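PDB 4EWF: beta-lactamase from Sphaerobacter thermophilus, which probably hydrolyses beta-lactams, opening the ring to give a substituted beta-amino acid, as a member of the class A beta-lactamase family. Local coordinates for residues Q196-Y204 with E253-R261; N115-D123 with N143-R151. All coordinates share one frame; numbering follows the deposited sequence. Where two conformers were deposited one is given.

Interaction 1 (Q196-Y204 with E253-R261)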
loop_
_atom_site.group_PDB
_atom_site.type_symbol
_atom_site.label_atom_id
_atom_site.label_comp_id
_atom_site.label_asym_id
_atom_site.label_seq_id
_atom_site.Cartn_x
_atom_site.Cartn_y
_atom_site.Cartn_z
ATOM N N GLN A 196 0.980 10.945 0.690
ATOM C CA GLN A 196 1.579 12.206 0.249
ATOM C C GLN A 196 2.302 12.154 -1.100
ATOM O O GLN A 196 2.667 13.197 -1.640
ATOM C CB GLN A 196 2.503 12.782 1.327
ATOM C CG GLN A 196 1.739 13.177 2.577
ATOM C CD GLN A 196 2.491 14.175 3.434
ATOM O OE1 GLN A 196 3.646 14.521 3.148
ATOM N NE2 GLN A 196 1.836 14.655 4.489
ATOM N N ASN A 197 2.522 10.953 -1.632
ATOM C CA ASN A 197 3.179 10.816 -2.930
ATOM C C ASN A 197 2.167 10.525 -4.045
ATOM O O ASN A 197 1.714 9.386 -4.180
ATOM C CB ASN A 197 4.215 9.693 -2.873
ATOM C CG ASN A 197 4.954 9.519 -4.194
ATOM O OD1 ASN A 197 4.767 10.300 -5.115
ATOM N ND2 ASN A 197 5.803 8.499 -4.277
ATOM N N PRO A 198 1.815 11.547 -4.841
ATOM C CA PRO A 198 0.807 11.396 -5.902
ATOM C C PRO A 198 1.358 10.909 -7.245
ATOM O O PRO A 198 0.637 10.988 -8.242
ATOM C CB PRO A 198 0.315 12.830 -6.092
ATOM C CG PRO A 198 1.546 13.647 -5.882
ATOM C CD PRO A 198 2.300 12.939 -4.753
ATOM N N ARG A 199 2.590 10.412 -7.281
ATOM C CA ARG A 199 3.268 10.177 -8.554
ATOM C C ARG A 199 3.030 8.774 -9.112
ATOM O O ARG A 199 3.465 8.462 -10.225
ATOM C CB ARG A 199 4.777 10.404 -8.394
ATOM C CG ARG A 199 5.155 11.839 -8.031
ATOM C CD ARG A 199 6.634 11.936 -7.705
ATOM N NE ARG A 199 7.016 13.261 -7.200
ATOM C CZ ARG A 199 6.814 13.656 -5.947
ATOM N NH1 ARG A 199 6.210 12.838 -5.087
ATOM N NH2 ARG A 199 7.200 14.864 -5.553
ATOM N N ARG A 200 2.359 7.922 -8.345
ATOM C CA ARG A 200 2.161 6.542 -8.804
ATOM C C ARG A 200 0.682 6.297 -9.131
ATOM O O ARG A 200 0.181 6.792 -10.144
ATOM C CB ARG A 200 2.750 5.543 -7.797
ATOM C CG ARG A 200 4.215 5.892 -7.449
ATOM C CD ARG A 200 4.877 4.961 -6.441
ATOM N NE ARG A 200 6.132 5.547 -5.962
ATOM C CZ ARG A 200 6.961 4.973 -5.092
ATOM N NH1 ARG A 200 6.691 3.768 -4.592
ATOM N NH2 ARG A 200 8.068 5.613 -4.723
ATOM N N ILE A 201 -0.031 5.563 -8.280
ATOM C CA ILE A 201 -1.463 5.374 -8.509
ATOM C C ILE A 201 -2.138 6.740 -8.653
ATOM O O ILE A 201 -3.029 6.939 -9.492
ATOM C CB ILE A 201 -2.120 4.568 -7.367
ATOM C CG1 ILE A 201 -1.738 3.094 -7.490
ATOM C CG2 ILE A 201 -3.638 4.749 -7.384
ATOM C CD1 ILE A 201 -2.077 2.257 -6.268
ATOM N N GLY A 202 -1.691 7.702 -7.857
ATOM C CA GLY A 202 -2.379 8.983 -7.837
ATOM C C GLY A 202 -2.170 9.876 -9.052
ATOM O O GLY A 202 -2.848 10.893 -9.214
ATOM N N ARG A 203 -1.232 9.517 -9.917
ATOM C CA ARG A 203 -0.791 10.476 -10.915
ATOM C C ARG A 203 -1.874 10.944 -11.886
ATOM O O ARG A 203 -2.028 12.143 -12.159
ATOM C CB ARG A 203 0.409 9.949 -11.686
ATOM C CG ARG A 203 0.922 10.999 -12.649
ATOM C CD ARG A 203 2.245 10.597 -13.235
ATOM N NE ARG A 203 2.515 11.351 -14.452
ATOM C CZ ARG A 203 3.623 11.215 -15.170
ATOM N NH1 ARG A 203 3.787 11.938 -16.277
ATOM N NH2 ARG A 203 4.564 10.350 -14.776
ATOM N N TYR A 204 -2.647 10.006 -12.404
ATOM C CA TYR A 204 -3.646 10.377 -13.391
ATOM C C TYR A 204 -5.068 10.295 -12.835
ATOM O O TYR A 204 -6.028 10.072 -13.578
ATOM C CB TYR A 204 -3.469 9.517 -14.646
ATOM C CG TYR A 204 -2.145 9.755 -15.345
ATOM C CD1 TYR A 204 -1.934 10.900 -16.095
ATOM C CD2 TYR A 204 -1.106 8.836 -15.249
ATOM C CE1 TYR A 204 -0.724 11.129 -16.728
ATOM C CE2 TYR A 204 0.096 9.057 -15.880
ATOM C CZ TYR A 204 0.280 10.199 -16.617
ATOM O OH TYR A 204 1.477 10.412 -17.246
ATOM N N GLU A 253 8.023 4.837 -10.889
ATOM C CA GLU A 253 6.854 5.678 -10.669
ATOM C C GLU A 253 6.075 5.894 -11.966
ATOM O O GLU A 253 4.853 5.774 -11.979
ATOM C CB GLU A 253 7.234 6.999 -9.994
ATOM C CG GLU A 253 7.901 6.742 -8.615
ATOM C CD GLU A 253 7.990 7.981 -7.735
ATOM O OE1 GLU A 253 8.483 9.037 -8.216
ATOM O OE2 GLU A 253 7.566 7.887 -6.555
ATOM N N GLN A 254 6.780 6.169 -13.057
ATOM C CA GLN A 254 6.116 6.372 -14.346
ATOM C C GLN A 254 5.325 5.126 -14.792
ATOM O O GLN A 254 4.214 5.232 -15.324
ATOM C CB GLN A 254 7.142 6.770 -15.412
ATOM C CG GLN A 254 6.557 6.960 -16.800
ATOM C CD GLN A 254 6.870 8.331 -17.360
ATOM O OE1 GLN A 254 6.094 9.277 -17.196
ATOM N NE2 GLN A 254 8.028 8.454 -18.012
ATOM N N ALA A 255 5.905 3.948 -14.582
ATOM C CA ALA A 255 5.252 2.703 -14.963
ATOM C C ALA A 255 3.937 2.512 -14.216
ATOM O O ALA A 255 2.928 2.176 -14.814
ATOM C CB ALA A 255 6.180 1.512 -14.709
ATOM N N ILE A 256 3.954 2.708 -12.902
ATOM C CA ILE A 256 2.735 2.555 -12.127
ATOM C C ILE A 256 1.679 3.573 -12.564
ATOM O O ILE A 256 0.521 3.220 -12.736
ATOM C CB ILE A 256 2.992 2.649 -10.606
ATOM C CG1 ILE A 256 3.957 1.528 -10.185
ATOM C CG2 ILE A 256 1.670 2.519 -9.850
ATOM C CD1 ILE A 256 4.478 1.608 -8.744
ATOM N N GLY A 257 2.079 4.827 -12.752
ATOM C CA GLY A 257 1.150 5.847 -13.231
ATOM C C GLY A 257 0.521 5.480 -14.575
ATOM O O GLY A 257 -0.695 5.624 -14.764
ATOM N N ASP A 258 1.342 4.993 -15.507
ATOM C CA ASP A 258 0.861 4.623 -16.856
ATOM C C ASP A 258 -0.070 3.408 -16.836
ATOM O O ASP A 258 -1.072 3.339 -17.554
ATOM C CB ASP A 258 2.044 4.327 -17.791
ATOM C CG ASP A 258 2.794 5.590 -18.216
ATOM O OD1 ASP A 258 2.234 6.698 -18.081
ATOM O OD2 ASP A 258 3.943 5.471 -18.694
ATOM N N ILE A 259 0.295 2.416 -16.044
ATOM C CA ILE A 259 -0.549 1.230 -15.913
ATOM C C ILE A 259 -1.918 1.613 -15.319
ATOM O O ILE A 259 -2.972 1.179 -15.808
ATOM C CB ILE A 259 0.165 0.188 -15.033
ATOM C CG1 ILE A 259 1.329 -0.435 -15.813
ATOM C CG2 ILE A 259 -0.816 -0.882 -14.553
ATOM C CD1 ILE A 259 2.326 -1.214 -14.906
ATOM N N THR A 260 -1.891 2.436 -14.266
ATOM C CA THR A 260 -3.103 2.916 -13.604
ATOM C C THR A 260 -3.983 3.752 -14.554
ATOM O O THR A 260 -5.203 3.563 -14.664
ATOM C CB THR A 260 -2.733 3.740 -12.318
ATOM O OG1 THR A 260 -2.030 2.908 -11.394
ATOM C CG2 THR A 260 -3.979 4.305 -11.643
ATOM N N ARG A 261 -3.356 4.658 -15.285
ATOM C CA ARG A 261 -4.103 5.455 -16.238
ATOM C C ARG A 261 -4.807 4.582 -17.283
ATOM O O ARG A 261 -5.981 4.807 -17.608
ATOM C CB ARG A 261 -3.181 6.449 -16.931
ATOM C CG ARG A 261 -3.930 7.391 -17.836
ATOM C CD ARG A 261 -3.259 7.504 -19.179
ATOM N NE ARG A 261 -2.428 8.690 -19.276
ATOM C CZ ARG A 261 -1.132 8.672 -19.574
ATOM N NH1 ARG A 261 -0.449 9.810 -19.654
ATOM N NH2 ARG A 261 -0.520 7.517 -19.800
HETATM O O HOH W 1 5.235 11.643 -19.153
#
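One glutamate oxygen shared by three N-H groups of a loop shows how a turn can be fixed against a helix: Glu253, on helix 249-266 of this class A beta-lactamase fold, meets Asn197 and Arg200 in the loop before strand 212-220. Asn197 ND2 gives Glu253 OE2 an almost straight bond of 2.9 Å (169°), in its own amide plane and nearly along the C-O axis of the carboxylate. Arg200 grips the same oxygen side-on, with NE 2.8 Å from Glu253 OE2, on the anti lone pair. Its NH2 follows, 3.0 Å from Glu253 OE2, tilted out of the carboxylate plane. NH2 also bonds Ser219 OG, and NH1 bonds Asn225 O, so the guanidinium spans from helix to sheet; a sulfate ion, probably from the crystallisation liquor, lies about 4 Å from this side chain. The other end of the Asn197 amide serves the loop itself. Its OD1 receives Arg199 N, closing an Asx turn, and Arg199 NH1 arrives from the opposite face.

The backbone passes close where Gly257 presents no side chain, its CA 3.4 Å from Arg200 O in a CA-H...O contact. That carbonyl also takes Arg203 N in a type I turn. Farther along, Arg203 NH2 bonds Gln254 OE1 at 3.1 Å, tilted from both flat groups, while a water bridges Arg203 NH1 to the same oxygen. The Tyr204 ring is held between Arg203 CG on one face and, in a cation-pi contact on the other, the guanidinium of Arg261, whose CZ stands 3.8 Å from the ring centroid.

Interaction 2 (N115-D123 with N143-R151)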
loop_
_atom_site.group_PDB
_atom_site.type_symbol
_atom_site.label_atom_id
_atom_site.label_comp_id
_atom_site.label_asym_id
_atom_site.label_seq_id
_atom_site.Cartn_x
_atom_site.Cartn_y
_atom_site.Cartn_z
ATOM N N ASN A 115 9.217 5.083 9.251
ATOM C CA ASN A 115 9.748 3.801 9.699
ATOM C C ASN A 115 9.793 3.683 11.227
ATOM O O ASN A 115 9.566 2.608 11.768
ATOM C CB ASN A 115 11.148 3.544 9.113
ATOM C CG ASN A 115 11.110 3.080 7.646
ATOM O OD1 ASN A 115 10.056 2.726 7.121
ATOM N ND2 ASN A 115 12.271 3.070 6.994
ATOM N N THR A 116 10.084 4.784 11.920
ATOM C CA THR A 116 10.051 4.779 13.385
ATOM C C THR A 116 8.622 4.514 13.892
ATOM O O THR A 116 8.395 3.655 14.753
ATOM C CB THR A 116 10.557 6.111 13.971
ATOM O OG1 THR A 116 11.937 6.309 13.609
ATOM C CG2 THR A 116 10.439 6.098 15.481
ATOM N N ALA A 117 7.660 5.253 13.352
ATOM C CA ALA A 117 6.256 5.083 13.731
ATOM C C ALA A 117 5.808 3.646 13.464
ATOM O O ALA A 117 5.084 3.046 14.265
ATOM C CB ALA A 117 5.386 6.043 12.950
ATOM N N THR A 118 6.254 3.106 12.334
ATOM C CA THR A 118 5.926 1.739 11.944
ATOM C C THR A 118 6.430 0.740 12.976
ATOM O O THR A 118 5.665 -0.115 13.436
ATOM C CB THR A 118 6.515 1.389 10.570
ATOM O OG1 THR A 118 5.944 2.253 9.580
ATOM C CG2 THR A 118 6.199 -0.061 10.205
ATOM N N ASN A 119 7.714 0.840 13.328
ATOM C CA ASN A 119 8.309 -0.065 14.305
ATOM C C ASN A 119 7.714 0.056 15.711
ATOM O O ASN A 119 7.668 -0.922 16.458
ATOM C CB ASN A 119 9.836 0.070 14.334
ATOM C CG ASN A 119 10.482 -0.381 13.025
ATOM O OD1 ASN A 119 9.819 -0.969 12.172
ATOM N ND2 ASN A 119 11.778 -0.108 12.864
ATOM N N LEU A 120 7.260 1.254 16.061
ATOM C CA LEU A 120 6.538 1.466 17.313
ATOM C C LEU A 120 5.183 0.728 17.321
ATOM O O LEU A 120 4.812 0.113 18.326
ATOM C CB LEU A 120 6.351 2.964 17.570
ATOM C CG LEU A 120 7.602 3.735 18.028
ATOM C CD1 LEU A 120 7.332 5.247 18.022
ATOM C CD2 LEU A 120 8.056 3.277 19.425
ATOM N N LEU A 121 4.451 0.796 16.208
ATOM C CA LEU A 121 3.188 0.067 16.058
ATOM C C LEU A 121 3.406 -1.455 16.058
ATOM O O LEU A 121 2.602 -2.209 16.597
ATOM C CB LEU A 121 2.482 0.489 14.766
ATOM C CG LEU A 121 2.027 1.951 14.693
ATOM C CD1 LEU A 121 1.422 2.254 13.323
ATOM C CD2 LEU A 121 1.025 2.243 15.788
ATOM N N ILE A 122 4.487 -1.899 15.420
ATOM C CA ILE A 122 4.844 -3.315 15.436
ATOM C C ILE A 122 5.112 -3.773 16.868
ATOM O O ILE A 122 4.679 -4.859 17.276
ATOM C CB ILE A 122 6.051 -3.600 14.538
ATOM C CG1 ILE A 122 5.680 -3.343 13.076
ATOM C CG2 ILE A 122 6.545 -5.036 14.728
ATOM C CD1 ILE A 122 6.805 -3.656 12.115
ATOM N N ASP A 123 5.784 -2.940 17.652
ATOM C CA ASP A 123 6.016 -3.280 19.062
ATOM C C ASP A 123 4.709 -3.341 19.859
ATOM O O ASP A 123 4.572 -4.128 20.796
ATOM C CB ASP A 123 6.936 -2.262 19.733
ATOM C CG ASP A 123 8.404 -2.463 19.372
ATOM O OD1 ASP A 123 8.763 -3.557 18.870
ATOM O OD2 ASP A 123 9.198 -1.521 19.605
ATOM N N ASN A 143 3.555 -11.638 4.190
ATOM C CA ASN A 143 3.922 -11.736 5.603
ATOM C C ASN A 143 4.574 -10.448 6.095
ATOM O O ASN A 143 5.058 -9.636 5.296
ATOM C CB ASN A 143 4.905 -12.897 5.801
ATOM C CG ASN A 143 6.271 -12.619 5.151
ATOM O OD1 ASN A 143 6.381 -12.556 3.926
ATOM N ND2 ASN A 143 7.306 -12.421 5.978
ATOM N N LEU A 144 4.574 -10.276 7.413
ATOM C CA LEU A 144 5.429 -9.295 8.065
ATOM C C LEU A 144 6.323 -10.050 9.047
ATOM O O LEU A 144 5.840 -10.643 10.011
ATOM C CB LEU A 144 4.591 -8.252 8.816
ATOM C CG LEU A 144 5.429 -7.285 9.657
ATOM C CD1 LEU A 144 6.261 -6.420 8.738
ATOM C CD2 LEU A 144 4.543 -6.423 10.540
ATOM N N SER A 145 7.625 -10.057 8.788
ATOM C CA SER A 145 8.553 -10.816 9.613
ATOM C C SER A 145 9.756 -9.964 9.991
ATOM O O SER A 145 10.592 -10.381 10.779
ATOM C CB SER A 145 9.006 -12.088 8.878
ATOM O OG SER A 145 7.894 -12.953 8.640
ATOM N N ARG A 146 9.824 -8.750 9.443
ATOM C CA ARG A 146 11.005 -7.887 9.582
ATOM C C ARG A 146 10.605 -6.419 9.809
ATOM O O ARG A 146 9.831 -5.858 9.021
ATOM C CB ARG A 146 11.866 -8.029 8.316
ATOM C CG ARG A 146 13.071 -7.097 8.173
ATOM C CD ARG A 146 13.768 -7.371 6.831
ATOM N NE ARG A 146 14.577 -6.258 6.332
ATOM C CZ ARG A 146 15.892 -6.170 6.484
ATOM N NH1 ARG A 146 16.548 -7.124 7.130
ATOM N NH2 ARG A 146 16.550 -5.127 5.992
ATOM N N LYS A 147 11.118 -5.801 10.880
ATOM C CA LYS A 147 10.859 -4.385 11.142
ATOM C C LYS A 147 11.451 -3.551 10.020
ATOM O O LYS A 147 12.233 -4.053 9.199
ATOM C CB LYS A 147 11.502 -3.952 12.471
ATOM C CG LYS A 147 10.673 -4.266 13.721
ATOM C CD LYS A 147 11.324 -3.656 14.960
ATOM C CE LYS A 147 10.425 -3.711 16.188
ATOM N NZ LYS A 147 11.192 -3.321 17.427
HETATM N N MSE A 148 11.087 -2.276 9.985
HETATM C CA MSE A 148 11.559 -1.395 8.927
HETATM C C MSE A 148 13.006 -0.996 9.179
HETATM O O MSE A 148 13.355 -0.601 10.292
HETATM C CB MSE A 148 10.673 -0.153 8.829
HETATM C CG MSE A 148 9.226 -0.475 8.612
HETATM SE SE MSE A 148 8.878 -1.484 6.961
HETATM C CE MSE A 148 8.183 -3.094 7.781
ATOM N N LYS A 149 13.843 -1.124 8.148
ATOM C CA LYS A 149 15.253 -0.730 8.241
ATOM C C LYS A 149 15.693 0.210 7.115
ATOM O O LYS A 149 16.812 0.702 7.125
ATOM C CB LYS A 149 16.153 -1.968 8.274
ATOM C CG LYS A 149 15.924 -2.844 9.491
ATOM C CD LYS A 149 16.404 -4.264 9.261
ATOM C CE LYS A 149 15.871 -5.200 10.343
ATOM N NZ LYS A 149 16.309 -4.799 11.713
ATOM N N GLY A 150 14.813 0.442 6.145
ATOM C CA GLY A 150 15.141 1.271 4.994
ATOM C C GLY A 150 15.956 0.583 3.900
ATOM O O GLY A 150 16.439 1.232 2.973
ATOM N N ARG A 151 16.120 -0.733 4.000
ATOM C CA ARG A 151 16.902 -1.471 3.008
ATOM C C ARG A 151 16.324 -2.866 2.813
ATOM O O ARG A 151 15.623 -3.381 3.693
ATOM C CB ARG A 151 18.374 -1.554 3.424
ATOM C CG ARG A 151 18.589 -2.179 4.792
ATOM C CD ARG A 151 20.068 -2.360 5.080
ATOM N NE ARG A 151 20.389 -2.111 6.485
ATOM C CZ ARG A 151 20.336 -3.031 7.445
ATOM N NH1 ARG A 151 20.649 -2.705 8.695
ATOM N NH2 ARG A 151 19.972 -4.274 7.157
#
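With chi1 at -66°, Asn119 CG lies opposite its own carbonyl carbon, and a chi2 of -10° turns the amide so that both of its ends meet the backbone of Met148. The amide serves that backbone, which has no regular structure, much as a neighbouring strand would. Met148 N reaches Asn119 OD1 at 2.8 Å, in the carbonyl plane and on a lone pair. In return, Asn119 ND2 donates to Met148 O at 3.1 Å, nearly straight and again in plane, so two bonds fix the rotation of the amide.

Lys147 CG lies opposite its carbonyl carbon (chi1 -83°), and the chain then runs extended across Asn119, Lys147 CB being 3.4 Å from Asn119 OD1. The chain ends in a salt bridge one helical turn on, where Lys147 NZ lies 2.8 Å from Asp123 OD1, on the syn side and a little out of the carboxylate plane. Met148, present as selenomethionine, turns inward instead: its CG presses on Thr118 at a tight 3.4 Å from CG2, and its CB packs against the amide of Asn115. Asn115 keeps its polar atoms for others, OD1 taking Lys55 NZ and ND2 giving to Pro86 O, an arrangement consistent with the (S/Y)xN motif of serine beta-lactamases. Closer to helix 127-136, Ile122 CD1 and Leu144 CD2 meet tip to tip at 3.9 Å.

Helix 115-125 is backed here by helix 55-67, which touches Thr118, Ile122 and Met148, while helix 127-136 closes over Leu144 and Ile122, and Asn143 pairs with Trp161 of the short strand 161-162.

The two contacts apply the same device, a loop fastened to one side of a helix, at sites on opposite sides of the chain's centre, about 25 Å between centres and sharing no element. Interaction 1 leans on the five-stranded antiparallel sheet and relies on charge: a carboxylate, several guanidinium groups and an aromatic ring, with buried isoleucines on the sheet side and exposed arginines at its outer margin. Interaction 2 belongs to the helical part of the fold and is held chiefly by a neutral amide reading a backbone, with apolar packing inside and one salt bridge near the surface. Both are partly buried, and each approaches the probable SxxK active-site region, interaction 2 by direct touch.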